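Beta/gama crystallin family protein (Methanosarcina acetivorans, PDB 3HZ2) binds calcium ions through a betagamma-crystallin domain built of two Greek key motifs, this chain being that part of a longer archaeal protein. Local coordinates at residues V5-H10 with S36-K41; V11-K16 with P62-S67. One frame throughout, in Å; residues are numbered along the deposited sequence.

Contact 1 of 2, residues V5-H10 with S36-K41; sequences VIVYEH and SSIKVK. With CA (calcium ion), chain E.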
loop_
_atom_site.group_PDB
_atom_site.type_symbol
_atom_site.label_atom_id
_atom_site.label_comp_id
_atom_site.label_asym_id
_atom_site.label_seq_id
_atom_site.Cartn_x
_atom_site.Cartn_y
_atom_site.Cartn_z
ATOM N N VAL A 5 -0.693 -7.427 -3.652
ATOM C CA VAL A 5 0.224 -6.459 -3.067
ATOM C C VAL A 5 0.365 -6.738 -1.581
ATOM O O VAL A 5 -0.610 -7.080 -0.913
ATOM C CB VAL A 5 -0.285 -5.000 -3.270
ATOM C CG1 VAL A 5 -1.647 -4.812 -2.605
ATOM C CG2 VAL A 5 0.723 -4.010 -2.701
ATOM N N ILE A 6 1.589 -6.624 -1.074
ATOM C CA ILE A 6 1.834 -6.830 0.344
ATOM C C ILE A 6 2.336 -5.510 0.919
ATOM O O ILE A 6 3.278 -4.908 0.400
ATOM C CB ILE A 6 2.888 -7.933 0.599
ATOM C CG1 ILE A 6 2.547 -9.186 -0.213
ATOM C CG2 ILE A 6 2.904 -8.289 2.088
ATOM C CD1 ILE A 6 3.501 -10.344 0.006
ATOM N N VAL A 7 1.682 -5.053 1.977
ATOM C CA VAL A 7 2.052 -3.802 2.622
ATOM C C VAL A 7 2.681 -4.111 3.973
ATOM O O VAL A 7 2.305 -5.079 4.637
ATOM C CB VAL A 7 0.822 -2.889 2.811
ATOM C CG1 VAL A 7 0.300 -2.447 1.448
ATOM C CG2 VAL A 7 -0.274 -3.631 3.580
ATOM N N TYR A 8 3.643 -3.289 4.377
ATOM C CA TYR A 8 4.337 -3.512 5.639
ATOM C C TYR A 8 4.374 -2.296 6.543
ATOM O O TYR A 8 4.440 -1.156 6.079
ATOM C CB TYR A 8 5.769 -3.964 5.377
ATOM C CG TYR A 8 5.882 -5.166 4.476
ATOM C CD1 TYR A 8 5.726 -5.044 3.095
ATOM C CD2 TYR A 8 6.164 -6.426 5.000
ATOM C CE1 TYR A 8 5.853 -6.147 2.257
ATOM C CE2 TYR A 8 6.295 -7.538 4.171
ATOM C CZ TYR A 8 6.139 -7.391 2.801
ATOM O OH TYR A 8 6.285 -8.487 1.978
ATOM N N GLU A 9 4.357 -2.567 7.844
ATOM C CA GLU A 9 4.388 -1.532 8.862
ATOM C C GLU A 9 5.687 -0.727 8.850
ATOM O O GLU A 9 5.654 0.489 8.881
ATOM C CB GLU A 9 4.188 -2.166 10.243
ATOM C CG GLU A 9 4.104 -1.167 11.386
ATOM C CD GLU A 9 3.918 -1.839 12.738
ATOM O OE1 GLU A 9 3.759 -1.117 13.742
ATOM O OE2 GLU A 9 3.937 -3.087 12.797
ATOM N N HIS A 10 6.835 -1.390 8.797
ATOM C CA HIS A 10 8.100 -0.662 8.811
ATOM C C HIS A 10 8.800 -0.670 7.462
ATOM O O HIS A 10 8.478 -1.475 6.584
ATOM C CB HIS A 10 9.061 -1.259 9.848
ATOM C CG HIS A 10 8.451 -1.479 11.198
ATOM N ND1 HIS A 10 7.677 -0.532 11.833
ATOM C CD2 HIS A 10 8.534 -2.530 12.050
ATOM C CE1 HIS A 10 7.308 -0.988 13.017
ATOM N NE2 HIS A 10 7.815 -2.198 13.173
ATOM N N SER A 36 4.835 1.631 5.472
ATOM C CA SER A 36 6.136 2.223 5.161
ATOM C C SER A 36 6.918 1.544 4.045
ATOM O O SER A 36 7.900 2.094 3.546
ATOM C CB SER A 36 6.995 2.258 6.412
ATOM O OG SER A 36 6.416 3.130 7.351
ATOM N N SER A 37 6.511 0.336 3.679
ATOM C CA SER A 37 7.160 -0.375 2.586
ATOM C C SER A 37 6.085 -1.199 1.892
ATOM O O SER A 37 5.085 -1.577 2.507
ATOM C CB SER A 37 8.321 -1.251 3.094
ATOM O OG SER A 37 7.910 -2.176 4.076
ATOM N N ILE A 38 6.278 -1.458 0.604
ATOM C CA ILE A 38 5.284 -2.179 -0.176
ATOM C C ILE A 38 5.912 -3.087 -1.227
ATOM O O ILE A 38 6.972 -2.783 -1.770
ATOM C CB ILE A 38 4.361 -1.183 -0.930
ATOM C CG1 ILE A 38 3.682 -0.233 0.060
ATOM C CG2 ILE A 38 3.327 -1.946 -1.759
ATOM C CD1 ILE A 38 2.960 0.933 -0.603
ATOM N N LYS A 39 5.237 -4.196 -1.511
ATOM C CA LYS A 39 5.686 -5.130 -2.539
ATOM C C LYS A 39 4.516 -5.416 -3.471
ATOM O O LYS A 39 3.572 -6.101 -3.086
ATOM C CB LYS A 39 6.154 -6.451 -1.925
ATOM C CG LYS A 39 7.493 -6.405 -1.220
ATOM C CD LYS A 39 7.893 -7.811 -0.794
ATOM C CE LYS A 39 9.120 -7.816 0.096
ATOM N NZ LYS A 39 9.478 -9.222 0.479
ATOM N N VAL A 40 4.564 -4.881 -4.688
ATOM C CA VAL A 40 3.496 -5.137 -5.644
ATOM C C VAL A 40 3.910 -6.375 -6.434
ATOM O O VAL A 40 4.756 -6.299 -7.321
ATOM C CB VAL A 40 3.299 -3.955 -6.618
ATOM C CG1 VAL A 40 2.199 -4.289 -7.622
ATOM C CG2 VAL A 40 2.928 -2.695 -5.842
ATOM N N LYS A 41 3.320 -7.512 -6.088
ATOM C CA LYS A 41 3.626 -8.780 -6.738
ATOM C C LYS A 41 3.115 -8.807 -8.171
ATOM O O LYS A 41 3.776 -9.329 -9.072
ATOM C CB LYS A 41 3.000 -9.936 -5.952
ATOM C CG LYS A 41 3.357 -9.952 -4.471
ATOM C CD LYS A 41 4.854 -10.115 -4.257
ATOM C CE LYS A 41 5.343 -11.452 -4.799
ATOM N NZ LYS A 41 6.818 -11.611 -4.657
HETATM CA CA CA E . 5.403 2.880 9.598
HETATM O O HOH W 1 7.161 1.980 11.410
HETATM O O HOH W 2 7.428 4.632 9.748
HETATM O O HOH W 3 4.025 2.933 11.771
#
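Val5 to Tyr8 pairs antiparallel with Ser37 to Val40, the strand axes 4.7 Å apart at 172°, and Ile6 and Lys39 exchange both backbone hydrogen bonds. A classic bulge ends the ladder: Ser36 and Ser37 both face Tyr8, whose N reaches Ser37 O while Ser36 N gives a nearly straight bond to Tyr8 O (2.9 Å, 171°). On the buried face Val5 CG2 presses on Ile38 CG2 at 3.5 Å, tighter than usual; Phe47 and Trp45 of the other sheet cover this side. On the opposite face the extended Lys39 chain slants past the Tyr8 ring; Lys39 CD lies 3.3 Å from Tyr8 OH, while Ser37 O lies in the ring plane at the edge. A chi1 of 57° turns Ser37 OG toward His10 O, to which it donates at 2.7 Å. Ser36 OG and Glu9 O each bind calcium at 2.5 Å, with three waters, Lys34 O and Asn76 OD1; one of these waters is also hydrogen-bonded to His10 ND1 at 2.6 Å, in the ring plane. Lys34 and Ser36 belong to the N/D-N/D-X-X-S/T-S calcium motif of betagamma-crystallins. A calcium-bound hydroxyl should be polarised, which probably strengthens the Ser36 OG hydrogen bond to Asp75.

Contact 2 of 2, residues V11-K16 with P62-S67; sequences VNFGGK and PGEYSS
Phe13 points the far end of its ring at Glu64 to Ser66, with Phe13 CZ 3.6 Å from Glu64 OE1. A chi1 of -39°, with CG roughly opposite the carbonyl carbon, swings the ring end to strand 63-65. There Phe13 CE2 lies 3.8 Å from Tyr65 O. Glu64 comes to meet the ring on an extended chain; the two side chains cross at about a right angle, and the carboxylate plane stands 80° from the ring. Tyr8 packs edge-to-face with the same ring, and Lys39 makes a cation-pi contact with it. Tyr8, Phe13 and Gly15 fit the (Y/F/W)-X-X-X-X-(F/Y)-X-G signature of the folded hairpin between strands 4-8 and 17-20 in the first Greek key, and here that hairpin reaches strand 63-65, which comes from the second Greek key sequence yet forms an outer strand of the first one's sheet. Asn12 N gives Ser66 O a nearly straight hydrogen bond of 2.8 Å, in the carbonyl plane on a lone pair. Beside it, Asn12 OD1 lies 3.4 Å from Ser66 CB. Val11 CB is 3.5 Å from Ser66 O, and Val11 CG1 approaches Ser67 CB at 4.5 Å.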
loop_
_atom_site.group_PDB
_atom_site.type_symbol
_atom_site.label_atom_id
_atom_site.label_comp_id
_atom_site.label_asym_id
_atom_site.label_seq_id
_atom_site.Cartn_x
_atom_site.Cartn_y
_atom_site.Cartn_z
ATOM N N VAL A 11 9.770 0.227 7.302
ATOM C CA VAL A 11 10.536 0.273 6.069
ATOM C C VAL A 11 11.291 -1.050 5.997
ATOM O O VAL A 11 11.445 -1.742 7.008
ATOM C CB VAL A 11 11.549 1.445 6.052
ATOM C CG1 VAL A 11 10.803 2.774 6.043
ATOM C CG2 VAL A 11 12.479 1.350 7.248
ATOM N N ASN A 12 11.763 -1.390 4.806
ATOM C CA ASN A 12 12.470 -2.643 4.582
ATOM C C ASN A 12 11.634 -3.869 4.920
ATOM O O ASN A 12 12.144 -4.890 5.383
ATOM C CB ASN A 12 13.806 -2.673 5.331
ATOM C CG ASN A 12 14.971 -2.313 4.428
ATOM O OD1 ASN A 12 14.829 -2.295 3.204
ATOM N ND2 ASN A 12 16.128 -2.036 5.017
ATOM N N PHE A 13 10.332 -3.738 4.693
ATOM C CA PHE A 13 9.380 -4.821 4.882
ATOM C C PHE A 13 9.287 -5.419 6.284
ATOM O O PHE A 13 9.105 -6.628 6.435
ATOM C CB PHE A 13 9.697 -5.911 3.855
ATOM C CG PHE A 13 10.095 -5.363 2.510
ATOM C CD1 PHE A 13 11.393 -5.522 2.035
ATOM C CD2 PHE A 13 9.182 -4.638 1.744
ATOM C CE1 PHE A 13 11.783 -4.968 0.818
ATOM C CE2 PHE A 13 9.558 -4.079 0.524
ATOM C CZ PHE A 13 10.864 -4.243 0.058
ATOM N N GLY A 14 9.378 -4.568 7.302
ATOM C CA GLY A 14 9.300 -5.048 8.670
ATOM C C GLY A 14 7.957 -4.800 9.329
ATOM O O GLY A 14 7.075 -4.158 8.748
ATOM N N GLY A 15 7.802 -5.322 10.544
ATOM C CA GLY A 15 6.568 -5.151 11.294
ATOM C C GLY A 15 5.366 -5.914 10.772
ATOM O O GLY A 15 5.501 -6.904 10.049
ATOM N N LYS A 16 4.180 -5.454 11.156
ATOM C CA LYS A 16 2.933 -6.077 10.725
ATOM C C LYS A 16 2.839 -5.989 9.206
ATOM O O LYS A 16 3.229 -4.985 8.611
ATOM C CB LYS A 16 1.739 -5.351 11.359
ATOM C CG LYS A 16 0.377 -5.918 10.981
ATOM C CD LYS A 16 0.174 -7.317 11.546
ATOM C CE LYS A 16 -1.138 -7.931 11.069
ATOM N NZ LYS A 16 -2.312 -7.092 11.438
ATOM N N PRO A 62 4.108 -3.198 -10.613
ATOM C CA PRO A 62 4.925 -4.300 -10.097
ATOM C C PRO A 62 6.331 -3.873 -9.705
ATOM O O PRO A 62 7.018 -3.182 -10.455
ATOM C CB PRO A 62 4.923 -5.295 -11.253
ATOM C CG PRO A 62 3.563 -5.089 -11.845
ATOM C CD PRO A 62 3.454 -3.583 -11.876
ATOM N N GLY A 63 6.752 -4.293 -8.519
ATOM C CA GLY A 63 8.075 -3.948 -8.040
ATOM C C GLY A 63 8.083 -3.850 -6.529
ATOM O O GLY A 63 7.049 -4.039 -5.881
ATOM N N GLU A 64 9.244 -3.552 -5.958
ATOM C CA GLU A 64 9.340 -3.438 -4.512
ATOM C C GLU A 64 9.783 -2.051 -4.093
ATOM O O GLU A 64 10.616 -1.419 -4.745
ATOM C CB GLU A 64 10.275 -4.517 -3.959
ATOM C CG GLU A 64 9.691 -5.905 -4.155
ATOM C CD GLU A 64 10.436 -6.989 -3.415
ATOM O OE1 GLU A 64 11.316 -6.664 -2.588
ATOM O OE2 GLU A 64 10.125 -8.173 -3.661
ATOM N N TYR A 65 9.203 -1.579 -2.997
ATOM C CA TYR A 65 9.493 -0.252 -2.486
ATOM C C TYR A 65 9.856 -0.361 -1.016
ATOM O O TYR A 65 8.980 -0.357 -0.159
ATOM C CB TYR A 65 8.258 0.633 -2.681
ATOM C CG TYR A 65 7.675 0.522 -4.078
ATOM C CD1 TYR A 65 6.811 -0.521 -4.421
ATOM C CD2 TYR A 65 8.036 1.430 -5.074
ATOM C CE1 TYR A 65 6.324 -0.656 -5.725
ATOM C CE2 TYR A 65 7.557 1.300 -6.378
ATOM C CZ TYR A 65 6.703 0.256 -6.696
ATOM O OH TYR A 65 6.249 0.123 -7.987
ATOM N N SER A 66 11.154 -0.466 -0.737
ATOM C CA SER A 66 11.643 -0.602 0.632
ATOM C C SER A 66 11.218 0.564 1.516
ATOM O O SER A 66 11.216 0.459 2.742
ATOM C CB SER A 66 13.166 -0.734 0.631
ATOM O OG SER A 66 13.772 0.373 -0.009
ATOM N N SER A 67 10.874 1.678 0.881
ATOM C CA SER A 67 10.408 2.874 1.575
ATOM C C SER A 67 9.331 3.505 0.694
ATOM O O SER A 67 9.581 3.788 -0.473
ATOM C CB SER A 67 11.551 3.869 1.767
ATOM O OG SER A 67 11.053 5.112 2.232
#

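In the fold
The centres of contacts 1 and 2 lie about 5 Å apart, and their segments alternate along the chain: residues 5-10 run straight into 11-16, while strand 37-42 lies beside strand 63-65. Ile38 O and Tyr65 N, 2.8 Å apart, probably form a hydrogen bond joining the two pairings in one sheet; a second probable bond, Glu9 N to Lys16 O at 2.8 Å, closes the loop between strands 4-8 and 17-20. Phe13 N gives Ser37 OG a weak hydrogen bond, so Ser37 OG weakly links the bulge to the loop. Contact 1 supplies ligands to the calcium bound by Glu9, Lys34, Ser36 and Asn76; the Val11 side chain of contact 2 is about 6 Å from that ion. The other calcium lies about 12 Å from the Ser36 side chain.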